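PDB 3LUB: putative creatinine amidohydrolase from Bacteroides fragilis, which probably hydrolyses a carbon-nitrogen bond, other than a peptide bond, in a linear amide, as a zinc-dependent member of the creatininase superfamily. Local coordinates for residues 3-8 against 19-24; 32-37 against 166-171; 38-43 against 83-88; 57-60 against 64-67; 90-95 against 126-131. All coordinates share one frame; numbering follows the deposited sequence.

Contact 1: 3-8 against 19-24; sequences NKEVDL and LKYDVI
Glu5 and Leu19 lie closest in the backbone, yet their CA atoms are 8.6 Å apart, so the irregular N-terminal segment 3-8 and the lead-in to strand 23-28 meet through side chains rather than by main-chain pairing. Tyr21 spans most of the gap. Its ring extends toward the turn at Glu5, and OH donates to the carbonyl O of Glu5 at 2.6 Å, in the carbonyl plane and on a lone pair. That carbonyl O also lies in the plane of the ring, 3.1 Å from CE2 of Tyr21, so the tyrosine meets the peptide with its edge. The side chain of Glu5 turns toward Leu19 instead. With CG anti to the backbone N (chi1 -166°) and the chain extended, it crosses Leu19 at about a right angle; CD1 of Leu19 touches both CG and OE2 of Glu5, each at 3.8 Å. The carboxylate has its polar partner in Arg65, whose NE forms a salt bridge with OE2 of Glu5. Within segment 3-8, OD1 of Asn3 accepts from the backbone N of Glu5 at 3.0 Å, an Asx turn, while Asp7 N bonds back to Asn3 O; together they fold the peptide that presents the Glu5 carbonyl. Phe86 of a second subunit meets the Tyr21 ring edge-to-face. Backbone bonds from Val6 and Leu8 to Val68 lay the N-terminal segment along the end of strand 66-68, Val6 packs on helix 42-62, and Val23 reaches helix 226-249.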
# COMPACT_ATOMS: atom_id res chain seq x y z
N ASN F 3 -10.72 25.28 28.41
CA ASN F 3 -10.65 26.35 27.40
C ASN F 3 -11.09 25.87 26.01
O ASN F 3 -10.30 25.27 25.27
CB ASN F 3 -9.24 26.97 27.38
CG ASN F 3 -9.20 28.30 26.64
OD1 ASN F 3 -10.03 28.59 25.77
ND2 ASN F 3 -8.20 29.10 26.96
N LYS F 4 -12.35 26.14 25.67
CA LYS F 4 -12.95 25.69 24.42
C LYS F 4 -12.40 26.46 23.23
O LYS F 4 -12.57 26.05 22.07
CB LYS F 4 -14.49 25.81 24.45
CG LYS F 4 -15.24 24.89 25.40
CD LYS F 4 -16.79 24.96 25.15
CE LYS F 4 -17.64 24.07 26.11
NZ LYS F 4 -19.08 23.87 25.65
N GLU F 5 -11.75 27.59 23.49
CA GLU F 5 -11.21 28.41 22.41
C GLU F 5 -9.97 27.80 21.73
O GLU F 5 -9.80 27.93 20.50
CB GLU F 5 -10.90 29.83 22.89
CG GLU F 5 -10.66 30.82 21.74
CD GLU F 5 -10.72 32.28 22.19
OE1 GLU F 5 -10.94 32.57 23.40
OE2 GLU F 5 -10.56 33.16 21.32
N VAL F 6 -9.13 27.14 22.53
CA VAL F 6 -7.87 26.59 22.03
C VAL F 6 -7.67 25.08 22.29
O VAL F 6 -6.67 24.51 21.82
CB VAL F 6 -6.66 27.36 22.63
CG1 VAL F 6 -6.70 28.87 22.27
CG2 VAL F 6 -6.60 27.16 24.11
N ASP F 7 -8.58 24.42 23.04
CA ASP F 7 -8.45 22.97 23.35
C ASP F 7 -9.60 22.18 22.73
O ASP F 7 -10.71 22.21 23.23
CB ASP F 7 -8.40 22.78 24.86
CG ASP F 7 -8.16 21.34 25.29
OD1 ASP F 7 -7.92 20.43 24.46
OD2 ASP F 7 -8.18 21.12 26.52
N LEU F 8 -9.33 21.53 21.59
CA LEU F 8 -10.38 20.86 20.84
C LEU F 8 -11.01 19.70 21.62
O LEU F 8 -12.18 19.38 21.41
CB LEU F 8 -9.88 20.37 19.46
CG LEU F 8 -11.02 20.08 18.47
CD1 LEU F 8 -11.56 21.34 17.81
CD2 LEU F 8 -10.64 19.06 17.41
N LEU F 19 -14.37 32.23 14.73
CA LEU F 19 -13.05 32.67 15.16
C LEU F 19 -12.03 32.32 14.13
O LEU F 19 -12.13 31.30 13.45
CB LEU F 19 -12.69 32.00 16.47
CG LEU F 19 -13.52 32.37 17.68
CD1 LEU F 19 -12.92 31.61 18.81
CD2 LEU F 19 -13.49 33.87 17.95
N LYS F 20 -11.03 33.18 14.02
CA LYS F 20 -9.91 32.95 13.10
C LYS F 20 -8.79 32.22 13.80
O LYS F 20 -8.30 32.69 14.84
CB LYS F 20 -9.36 34.28 12.58
CG LYS F 20 -8.61 34.08 11.25
CD LYS F 20 -7.56 35.12 10.94
CE LYS F 20 -6.54 34.53 9.97
NZ LYS F 20 -7.18 33.69 8.88
N TYR F 21 -8.37 31.10 13.24
CA TYR F 21 -7.25 30.35 13.78
C TYR F 21 -6.07 30.48 12.85
O TYR F 21 -6.21 30.37 11.64
CB TYR F 21 -7.62 28.88 14.05
CG TYR F 21 -8.57 28.73 15.21
CD1 TYR F 21 -9.94 28.84 15.03
CD2 TYR F 21 -8.12 28.49 16.47
CE1 TYR F 21 -10.81 28.74 16.08
CE2 TYR F 21 -9.00 28.36 17.52
CZ TYR F 21 -10.35 28.51 17.32
OH TYR F 21 -11.25 28.43 18.37
N ASP F 22 -4.91 30.72 13.43
CA ASP F 22 -3.66 30.95 12.69
C ASP F 22 -2.81 29.68 12.59
O ASP F 22 -2.34 29.32 11.49
CB ASP F 22 -2.84 32.02 13.41
CG ASP F 22 -3.53 33.37 13.41
OD1 ASP F 22 -3.71 33.89 12.30
OD2 ASP F 22 -3.90 33.87 14.50
N VAL F 23 -2.59 29.03 13.72
CA VAL F 23 -1.75 27.81 13.78
C VAL F 23 -2.50 26.66 14.39
O VAL F 23 -3.29 26.89 15.27
CB VAL F 23 -0.45 28.08 14.56
CG1 VAL F 23 0.53 26.91 14.44
CG2 VAL F 23 0.17 29.41 14.09
N ILE F 24 -2.28 25.44 13.88
CA ILE F 24 -2.84 24.20 14.48
C ILE F 24 -1.71 23.46 15.17
O ILE F 24 -0.60 23.36 14.66
CB ILE F 24 -3.50 23.26 13.40
CG1 ILE F 24 -4.44 24.04 12.44
CG2 ILE F 24 -4.17 22.03 14.04
CD1 ILE F 24 -5.45 24.95 13.09

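Contact 2: 32-37 against 166-171; sequences EPHNLH and ESETSV. With ZN (zinc ion), chain B; ZN (zinc ion), chain C.
His34 and Glu168 meet at a zinc ion (chain B), which takes NE2 of His34 at 2.2 Å and OE2 of Glu168 at 1.9 Å. OE1 of Glu168 stays farther from the metal, at 2.7 Å, and lies at the edge of the imidazole, 3.2 Å from CD2 of His34; the ring and carboxylate planes are 46° apart. This oxygen also accepts from the backbone N of Ala164. OE1 of Glu32 binds the second zinc ion (chain C), and a water bridges the two metals. Asp43 and His120 complete the protein ligands of this binuclear centre, the metal site of the creatininase fold, here drawing the loop after strand 23-28 and helix 166-175 together. Hydrogen bonds fix the histidines. ND1 of His34 donates to O of Glu32 at 2.7 Å, within the ring plane but above the carbonyl plane, which sets the imidazole's rotation and turns NE2 to the metal. Away from the zincs, NE2 of His37 donates to OG1 of Thr169 at 2.9 Å with an N-H...O angle of 158°, and the hydroxyl lies near the ring plane. His37 CG sits between its backbone N and carbonyl carbon (chi1 66°), which carries the ring across to the helix. OG1 of Thr169 bonds in turn to O of Gly165.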
# COMPACT_ATOMS: atom_id res chain seq x y z
N GLU F 32 1.84 3.54 26.27
CA GLU F 32 3.16 3.05 26.64
C GLU F 32 3.33 3.04 28.15
O GLU F 32 3.13 4.06 28.78
CB GLU F 32 4.24 3.95 26.04
CG GLU F 32 5.67 3.45 26.20
CD GLU F 32 6.71 4.46 25.78
OE1 GLU F 32 6.41 5.68 25.86
OE2 GLU F 32 7.84 4.05 25.41
N PRO F 33 3.72 1.90 28.72
CA PRO F 33 4.04 1.87 30.14
C PRO F 33 5.21 2.84 30.47
O PRO F 33 6.16 2.96 29.70
CB PRO F 33 4.47 0.43 30.39
CG PRO F 33 4.03 -0.35 29.20
CD PRO F 33 3.90 0.59 28.07
N HIS F 34 5.07 3.53 31.61
CA HIS F 34 6.02 4.51 32.10
C HIS F 34 6.44 4.18 33.52
O HIS F 34 5.87 4.70 34.47
CB HIS F 34 5.36 5.88 32.07
CG HIS F 34 5.47 6.54 30.74
ND1 HIS F 34 4.77 6.10 29.62
CD2 HIS F 34 6.25 7.56 30.32
CE1 HIS F 34 5.09 6.86 28.59
NE2 HIS F 34 5.99 7.75 28.99
N ASN F 35 7.44 3.31 33.67
CA ASN F 35 7.75 2.76 34.98
C ASN F 35 6.45 2.16 35.53
O ASN F 35 5.56 1.81 34.77
CB ASN F 35 8.32 3.88 35.86
CG ASN F 35 9.10 3.38 37.06
OD1 ASN F 35 8.60 2.57 37.84
ND2 ASN F 35 10.31 3.90 37.24
N LEU F 36 6.29 2.08 36.86
CA LEU F 36 5.08 1.55 37.45
C LEU F 36 4.11 2.62 37.82
O LEU F 36 2.97 2.32 38.10
CB LEU F 36 5.43 0.70 38.69
CG LEU F 36 6.43 -0.47 38.52
CD1 LEU F 36 6.86 -0.97 39.89
CD2 LEU F 36 5.83 -1.61 37.70
N HIS F 37 4.53 3.87 37.79
CA HIS F 37 3.79 4.93 38.50
C HIS F 37 3.15 5.99 37.61
O HIS F 37 2.24 6.70 38.06
CB HIS F 37 4.71 5.62 39.51
CG HIS F 37 5.82 6.39 38.87
ND1 HIS F 37 6.71 5.81 37.99
CD2 HIS F 37 6.18 7.69 38.97
CE1 HIS F 37 7.57 6.73 37.57
NE2 HIS F 37 7.26 7.88 38.15
N GLU F 166 12.80 11.51 36.18
CA GLU F 166 12.53 12.60 37.08
C GLU F 166 11.78 13.69 36.41
O GLU F 166 10.85 14.23 36.98
CB GLU F 166 13.83 13.14 37.71
CG GLU F 166 13.59 14.06 38.93
CD GLU F 166 14.88 14.59 39.54
OE1 GLU F 166 15.81 13.79 39.73
OE2 GLU F 166 14.95 15.80 39.81
N SER F 167 12.17 14.04 35.19
CA SER F 167 11.56 15.12 34.45
C SER F 167 10.11 14.85 34.05
O SER F 167 9.23 15.72 34.22
CB SER F 167 12.40 15.41 33.19
OG SER F 167 12.65 14.21 32.47
N GLU F 168 9.85 13.68 33.46
CA GLU F 168 8.48 13.34 33.07
C GLU F 168 7.61 13.21 34.31
O GLU F 168 6.43 13.60 34.29
CB GLU F 168 8.42 12.03 32.26
CG GLU F 168 8.38 12.23 30.75
CD GLU F 168 8.05 10.97 29.96
OE1 GLU F 168 8.44 9.86 30.40
OE2 GLU F 168 7.46 11.11 28.85
N THR F 169 8.15 12.61 35.37
CA THR F 169 7.37 12.47 36.61
C THR F 169 7.04 13.83 37.21
O THR F 169 5.91 14.06 37.61
CB THR F 169 8.05 11.60 37.67
OG1 THR F 169 8.38 10.33 37.09
CG2 THR F 169 7.13 11.39 38.83
N SER F 170 8.01 14.74 37.23
CA SER F 170 7.81 16.07 37.81
C SER F 170 6.74 16.82 37.06
O SER F 170 5.90 17.45 37.67
CB SER F 170 9.10 16.92 37.82
OG SER F 170 10.07 16.37 38.70
N VAL F 171 6.81 16.79 35.73
CA VAL F 171 5.88 17.55 34.92
C VAL F 171 4.46 16.96 35.05
O VAL F 171 3.50 17.70 35.10
CB VAL F 171 6.33 17.64 33.45
CG1 VAL F 171 5.31 18.45 32.60
CG2 VAL F 171 7.78 18.24 33.35
ZN ZN B . 7.04 9.42 28.09
ZN ZN C . 7.54 7.52 25.25
O HOH W 1 8.71 8.74 27.05

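Contact 3: 38-43 against 83-88; sequences LPYLTD and ELPFCI. With ZN (zinc ion), chain B; ZN (zinc ion), chain C.
Tyr40 supplies the polar link to segment 83-88: its OH donates to O of Pro85 at 2.7 Å, with the donor tilted 26° from the carbonyl plane. The same oxygen lies near the plane of the tyrosine ring, at its edge. Pro85 is the second residue of a type II beta turn from Leu84 to Cys87, so the phenol grips the carbonyl of the turn's central peptide. The apolar contact is beside it, where CE2 of Tyr40 touches CB of Phe86 at 3.8 Å and OH of Tyr40 lies at the edge of the Phe86 ring, 3.8 Å from CD2. CB of Pro85 covers part of one face of that ring, while Phe111 and Tyr21 of a second subunit also meet it. In the type I beta turn from Pro39 to Thr42, O of Pro39 accepts from both N and OG1 of Thr42, the latter on a lone pair at 2.5 Å. These two bonds tie the turn to the helix start, consistent with a fixed position for Asp43. Metal bonds follow directly in sequence: OD1 of Asp43 is 1.9 Å from the chain B zinc ion and OD2 2.1 Å from the chain C ion. A carboxylate bridging in this way, one oxygen to each metal, holds the two ions at a set spacing.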
# COMPACT_ATOMS: atom_id res chain seq x y z
N LEU F 38 3.58 6.10 36.35
CA LEU F 38 3.01 7.12 35.48
C LEU F 38 1.96 6.51 34.54
O LEU F 38 2.02 5.32 34.24
CB LEU F 38 4.09 7.81 34.68
CG LEU F 38 4.95 8.83 35.42
CD1 LEU F 38 6.24 9.07 34.57
CD2 LEU F 38 4.14 10.10 35.70
N PRO F 39 1.04 7.35 34.08
CA PRO F 39 0.02 6.89 33.15
C PRO F 39 0.54 6.38 31.81
O PRO F 39 1.52 6.93 31.24
CB PRO F 39 -0.87 8.12 32.93
CG PRO F 39 -0.34 9.19 33.79
CD PRO F 39 0.90 8.78 34.42
N TYR F 40 -0.15 5.35 31.30
CA TYR F 40 0.02 4.84 29.92
C TYR F 40 -0.05 5.93 28.87
O TYR F 40 0.61 5.83 27.85
CB TYR F 40 -1.03 3.78 29.57
CG TYR F 40 -0.65 2.38 30.01
CD1 TYR F 40 -0.87 1.96 31.30
CD2 TYR F 40 -0.11 1.47 29.10
CE1 TYR F 40 -0.53 0.66 31.68
CE2 TYR F 40 0.23 0.19 29.49
CZ TYR F 40 0.03 -0.21 30.77
OH TYR F 40 0.34 -1.52 31.16
N LEU F 41 -0.82 6.97 29.13
CA LEU F 41 -0.96 8.09 28.17
C LEU F 41 -0.13 9.33 28.49
O LEU F 41 -0.40 10.36 27.94
CB LEU F 41 -2.44 8.48 28.04
CG LEU F 41 -3.35 7.46 27.34
CD1 LEU F 41 -4.76 8.04 27.22
CD2 LEU F 41 -2.84 7.18 25.94
N THR F 42 0.88 9.20 29.33
CA THR F 42 1.84 10.30 29.65
C THR F 42 2.31 11.07 28.42
O THR F 42 2.34 12.28 28.43
CB THR F 42 3.07 9.76 30.44
OG1 THR F 42 2.64 9.16 31.68
CG2 THR F 42 4.14 10.86 30.70
N ASP F 43 2.65 10.36 27.35
CA ASP F 43 3.19 11.02 26.14
C ASP F 43 2.17 11.78 25.32
O ASP F 43 2.55 12.54 24.45
CB ASP F 43 3.92 10.01 25.24
CG ASP F 43 5.16 9.44 25.88
OD1 ASP F 43 5.58 9.93 26.96
OD2 ASP F 43 5.71 8.50 25.28
N GLU F 83 5.38 -6.46 23.96
CA GLU F 83 4.93 -7.52 24.84
C GLU F 83 4.44 -7.02 26.21
O GLU F 83 3.80 -7.77 26.95
CB GLU F 83 6.06 -8.55 25.04
CG GLU F 83 7.21 -8.08 25.94
CD GLU F 83 8.50 -8.90 25.75
OE1 GLU F 83 9.25 -8.62 24.79
OE2 GLU F 83 8.76 -9.81 26.58
N LEU F 84 4.70 -5.76 26.56
CA LEU F 84 4.17 -5.23 27.81
C LEU F 84 2.68 -4.94 27.61
O LEU F 84 2.29 -4.35 26.61
CB LEU F 84 4.93 -3.98 28.27
CG LEU F 84 6.41 -4.09 28.65
CD1 LEU F 84 7.04 -2.68 28.80
CD2 LEU F 84 6.69 -4.95 29.91
N PRO F 85 1.83 -5.32 28.59
CA PRO F 85 0.40 -5.23 28.39
C PRO F 85 -0.08 -3.82 28.08
O PRO F 85 0.28 -2.86 28.77
CB PRO F 85 -0.18 -5.75 29.72
CG PRO F 85 0.93 -5.59 30.71
CD PRO F 85 2.18 -5.78 29.95
N PHE F 86 -0.88 -3.74 27.02
CA PHE F 86 -1.56 -2.54 26.55
C PHE F 86 -0.67 -1.51 25.86
O PHE F 86 -1.12 -0.44 25.52
CB PHE F 86 -2.36 -1.89 27.67
CG PHE F 86 -3.14 -2.87 28.48
CD1 PHE F 86 -4.06 -3.70 27.87
CD2 PHE F 86 -2.93 -2.99 29.85
CE1 PHE F 86 -4.76 -4.62 28.61
CE2 PHE F 86 -3.62 -3.90 30.57
CZ PHE F 86 -4.55 -4.71 29.96
N CYS F 87 0.59 -1.86 25.63
CA CYS F 87 1.48 -1.01 24.84
C CYS F 87 1.15 -1.27 23.36
O CYS F 87 1.03 -2.45 22.97
CB CYS F 87 2.92 -1.34 25.16
SG CYS F 87 4.08 -0.46 24.21
N ILE F 88 0.96 -0.22 22.57
CA ILE F 88 0.55 -0.37 21.18
C ILE F 88 1.63 0.17 20.24
O ILE F 88 1.79 1.40 20.12
CB ILE F 88 -0.81 0.36 20.85
CG1 ILE F 88 -1.96 -0.14 21.76
CG2 ILE F 88 -1.16 0.15 19.40
CD1 ILE F 88 -2.13 -1.74 21.86
ZN ZN B . 7.04 9.42 28.09
ZN ZN C . 7.54 7.52 25.25
O HOH W 1 8.71 8.74 27.05

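Contact 4: 57-60 against 64-67; sequences LALS and VRCM
Leu59 packs most tightly where the end of helix 42-62 meets Val64: its CA lies 3.2 Å from O of Val64 in a CA-H...O contact, with an angle at the hydrogen of 124°. CA atoms of Leu59 and Val64 are 4.8 Å apart, close enough for main chain to press on main chain, although no hydrogen bond joins the segments. CB of Leu59 and CB of Ala58 also approach this carbonyl O, at 3.7 and 4.0 Å, so the oxygen is bordered by hydrocarbon. Val64 itself turns to Ala248 and Gln249 on helix 226-249. Toward the solvent the fit is looser. Leu59 and Arg65 run side by side, pointing the same way, with CD1 of Leu59 4.0 Å from CB of Arg65 and over one face of the guanidinium. Both leave with CG anti to the backbone N, which sets them alongside each other. The polar end of Arg65 is held elsewhere: NE forms a salt bridge with Glu5, and NH1 bonds to O of Lys20. Leu59 and Arg65 are partly exposed, whereas Ala58 and Val64 are buried. Helix and strand joined by so short a connection are the closing half of a beta-alpha-beta crossover, strand 23-28, helix 42-62 and strand 66-68, within the parallel sheet.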
# COMPACT_ATOMS: atom_id res chain seq x y z
N LEU F 57 -1.07 31.53 26.23
CA LEU F 57 -0.10 32.63 26.30
C LEU F 57 -0.01 33.42 25.01
O LEU F 57 -0.01 34.65 25.06
CB LEU F 57 1.28 32.12 26.68
CG LEU F 57 2.33 33.18 26.98
CD1 LEU F 57 1.89 34.00 28.18
CD2 LEU F 57 3.66 32.46 27.21
N ALA F 58 0.07 32.74 23.85
CA ALA F 58 0.15 33.45 22.58
C ALA F 58 -1.09 34.29 22.34
O ALA F 58 -1.01 35.38 21.77
CB ALA F 58 0.36 32.48 21.40
N LEU F 59 -2.26 33.77 22.73
CA LEU F 59 -3.51 34.50 22.54
C LEU F 59 -3.57 35.74 23.44
O LEU F 59 -3.90 36.80 22.96
CB LEU F 59 -4.72 33.62 22.83
CG LEU F 59 -6.13 34.19 22.59
CD1 LEU F 59 -6.35 34.66 21.13
CD2 LEU F 59 -7.16 33.16 23.02
N SER F 60 -3.24 35.60 24.73
CA SER F 60 -3.37 36.73 25.63
C SER F 60 -2.33 37.82 25.34
O SER F 60 -2.62 39.01 25.46
CB SER F 60 -3.28 36.30 27.09
OG SER F 60 -1.94 35.94 27.45
N VAL F 64 -2.71 36.02 18.78
CA VAL F 64 -2.52 34.92 17.85
C VAL F 64 -3.27 33.72 18.43
O VAL F 64 -3.03 33.34 19.56
CB VAL F 64 -1.04 34.62 17.62
CG1 VAL F 64 -0.88 33.28 16.89
CG2 VAL F 64 -0.41 35.76 16.82
N ARG F 65 -4.18 33.16 17.63
CA ARG F 65 -5.09 32.09 18.08
C ARG F 65 -4.78 30.76 17.43
O ARG F 65 -4.89 30.63 16.20
CB ARG F 65 -6.54 32.46 17.76
CG ARG F 65 -7.52 31.54 18.49
CD ARG F 65 -8.97 31.81 18.12
NE ARG F 65 -9.48 33.00 18.78
CZ ARG F 65 -9.64 34.19 18.22
NH1 ARG F 65 -9.34 34.41 16.96
NH2 ARG F 65 -10.12 35.18 18.94
N CYS F 66 -4.44 29.77 18.27
CA CYS F 66 -4.07 28.45 17.82
C CYS F 66 -5.08 27.42 18.34
O CYS F 66 -5.70 27.60 19.40
CB CYS F 66 -2.67 28.12 18.32
SG CYS F 66 -1.44 29.41 17.87
N MSE F 67 -5.27 26.35 17.57
CA MSE F 67 -6.09 25.25 18.04
C MSE F 67 -5.21 24.09 18.40
O MSE F 67 -4.45 23.61 17.56
CB MSE F 67 -7.05 24.80 16.95
CG MSE F 67 -8.06 23.72 17.38
SE MSE F 67 -8.96 24.06 19.09
CE MSE F 67 -10.70 24.79 18.48

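Contact 5: 90-95 against 126-131; sequences TRYATQ and KGMIRD
A Met-aromatic contact joins the first turn of helix 92-108 to the start of helix 126-135, where selenomethionine Met128 reaches over the ring of Tyr92. Its methyl CE stands over one face, 3.6 Å from the ring centroid and 15° off the normal, a CH-pi contact; CZ of Tyr92 is the ring atom nearest to CE, at 3.5 Å. SE lies farther off and oblique, 5.0 Å from the centroid. The two side chains come from opposite directions, and the bend of Met128 at chi3 (-146°) brings the methyl onto the ring. CE also touches CB of Gln95 at 3.8 Å, so it is wedged between residues one helical turn apart. Both helices belong to the alpha/beta core: helix 92-108 precedes strand 113-118 and helix 126-135 follows it, with Ile129 on the second packing against strand 140-145. At the far end of the tyrosine, OH reaches the helix backbone: N of Met128 donates a weak bond to it at 3.0 Å, and CA of Gly127 lies 3.3 Å away, close because glycine carries no side chain there. Gln95 directs NE2 elsewhere, to O of Phe74 and OD1 of Asn123. Tyr92 also stacks on Tyr92 of a third subunit, and Asp131 accepts from the backbone N of that same tyrosine, which places this helix pair at a subunit interface.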
# COMPACT_ATOMS: atom_id res chain seq x y z
N THR F 90 2.89 1.29 16.77
CA THR F 90 2.35 1.74 15.51
C THR F 90 3.44 1.75 14.45
O THR F 90 4.50 2.34 14.67
CB THR F 90 1.79 3.16 15.67
OG1 THR F 90 1.11 3.24 16.94
CG2 THR F 90 0.86 3.48 14.57
N ARG F 91 3.18 1.13 13.31
CA ARG F 91 4.11 1.19 12.16
C ARG F 91 4.18 2.61 11.61
O ARG F 91 3.20 3.36 11.64
CB ARG F 91 3.71 0.24 11.04
CG ARG F 91 3.88 -1.24 11.31
CD ARG F 91 3.12 -2.08 10.29
NE ARG F 91 1.68 -1.86 10.38
CZ ARG F 91 0.75 -2.45 9.63
NH1 ARG F 91 1.10 -3.30 8.70
NH2 ARG F 91 -0.53 -2.18 9.82
N TYR F 92 5.36 2.96 11.09
CA TYR F 92 5.57 4.28 10.48
C TYR F 92 4.52 4.57 9.40
O TYR F 92 4.08 5.68 9.27
CB TYR F 92 6.99 4.34 9.86
CG TYR F 92 7.45 5.73 9.42
CD1 TYR F 92 7.00 6.33 8.21
CD2 TYR F 92 8.33 6.46 10.20
CE1 TYR F 92 7.42 7.61 7.82
CE2 TYR F 92 8.77 7.74 9.80
CZ TYR F 92 8.31 8.29 8.61
OH TYR F 92 8.74 9.54 8.28
N ALA F 93 4.16 3.57 8.59
CA ALA F 93 3.18 3.75 7.50
C ALA F 93 1.81 4.10 8.05
O ALA F 93 1.05 4.86 7.44
CB ALA F 93 3.12 2.49 6.60
N THR F 94 1.48 3.55 9.20
CA THR F 94 0.21 3.78 9.84
C THR F 94 0.18 5.22 10.31
O THR F 94 -0.82 5.90 10.13
CB THR F 94 -0.00 2.84 11.04
OG1 THR F 94 0.04 1.49 10.61
CG2 THR F 94 -1.35 3.13 11.76
N GLN F 95 1.27 5.66 10.94
CA GLN F 95 1.42 7.06 11.40
C GLN F 95 1.32 8.00 10.22
O GLN F 95 0.67 9.01 10.28
CB GLN F 95 2.73 7.29 12.14
CG GLN F 95 2.84 6.55 13.47
CD GLN F 95 4.13 6.85 14.21
OE1 GLN F 95 5.22 6.78 13.64
NE2 GLN F 95 4.02 7.15 15.47
N LYS F 126 10.26 13.55 10.27
CA LYS F 126 10.95 14.28 9.22
C LYS F 126 10.64 13.74 7.84
O LYS F 126 10.43 14.52 6.91
CB LYS F 126 12.48 14.30 9.45
CG LYS F 126 12.93 15.10 10.66
CD LYS F 126 14.43 15.09 10.80
CE LYS F 126 14.91 15.98 11.93
NZ LYS F 126 16.38 16.13 11.77
N GLY F 127 10.66 12.42 7.67
CA GLY F 127 10.28 11.80 6.38
C GLY F 127 8.85 12.12 5.93
O GLY F 127 8.62 12.44 4.77
N MSE F 128 7.89 12.04 6.84
CA MSE F 128 6.49 12.32 6.52
C MSE F 128 6.32 13.77 6.07
O MSE F 128 5.56 14.05 5.16
CB MSE F 128 5.61 12.13 7.74
CG MSE F 128 5.57 10.76 8.30
SE MSE F 128 4.47 10.58 9.88
CE MSE F 128 5.60 9.27 10.64
N ILE F 129 7.02 14.66 6.76
CA ILE F 129 6.98 16.09 6.48
C ILE F 129 7.59 16.37 5.11
O ILE F 129 6.96 17.06 4.30
CB ILE F 129 7.66 16.90 7.63
CG1 ILE F 129 6.79 16.86 8.90
CG2 ILE F 129 7.89 18.35 7.26
CD1 ILE F 129 7.43 17.51 10.15
N ARG F 130 8.77 15.81 4.84
CA ARG F 130 9.36 15.92 3.50
C ARG F 130 8.37 15.46 2.43
O ARG F 130 8.12 16.17 1.46
CB ARG F 130 10.65 15.09 3.39
CG ARG F 130 11.83 15.71 4.10
CD ARG F 130 13.17 15.03 3.72
NE ARG F 130 14.28 15.87 4.17
CZ ARG F 130 14.87 15.76 5.36
NH1 ARG F 130 14.53 14.80 6.21
NH2 ARG F 130 15.84 16.60 5.70
N ASP F 131 7.79 14.27 2.60
CA ASP F 131 6.84 13.77 1.58
C ASP F 131 5.57 14.63 1.43
O ASP F 131 5.05 14.83 0.32
CB ASP F 131 6.47 12.31 1.88
CG ASP F 131 7.63 11.34 1.67
OD1 ASP F 131 8.67 11.74 1.08
OD2 ASP F 131 7.50 10.17 2.09

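How the contacts relate
Contacts 2 and 3 share the binuclear zinc site, probably the active site: both hold ligands of the same two zinc ions and a common water, their centres are 11 Å apart, and OE2 of Glu168 comes within 2.9 Å of OD1 of Asp43 at the chain B zinc. Contact 3 is nested in the chain between the segments of contact 2. Contacts 1 and 4 form a second group, centres 8 Å apart, in touch through Arg65 and the neighbouring strands 23-28 and 66-68. Their centres lie about 29 Å from that of contact 2. Helix 42-62 connects the groups, starting in contact 3 and reaching contact 4 near its other end. Contact 5 stands apart, although Gln95 approaches within about 10 Å of a zinc.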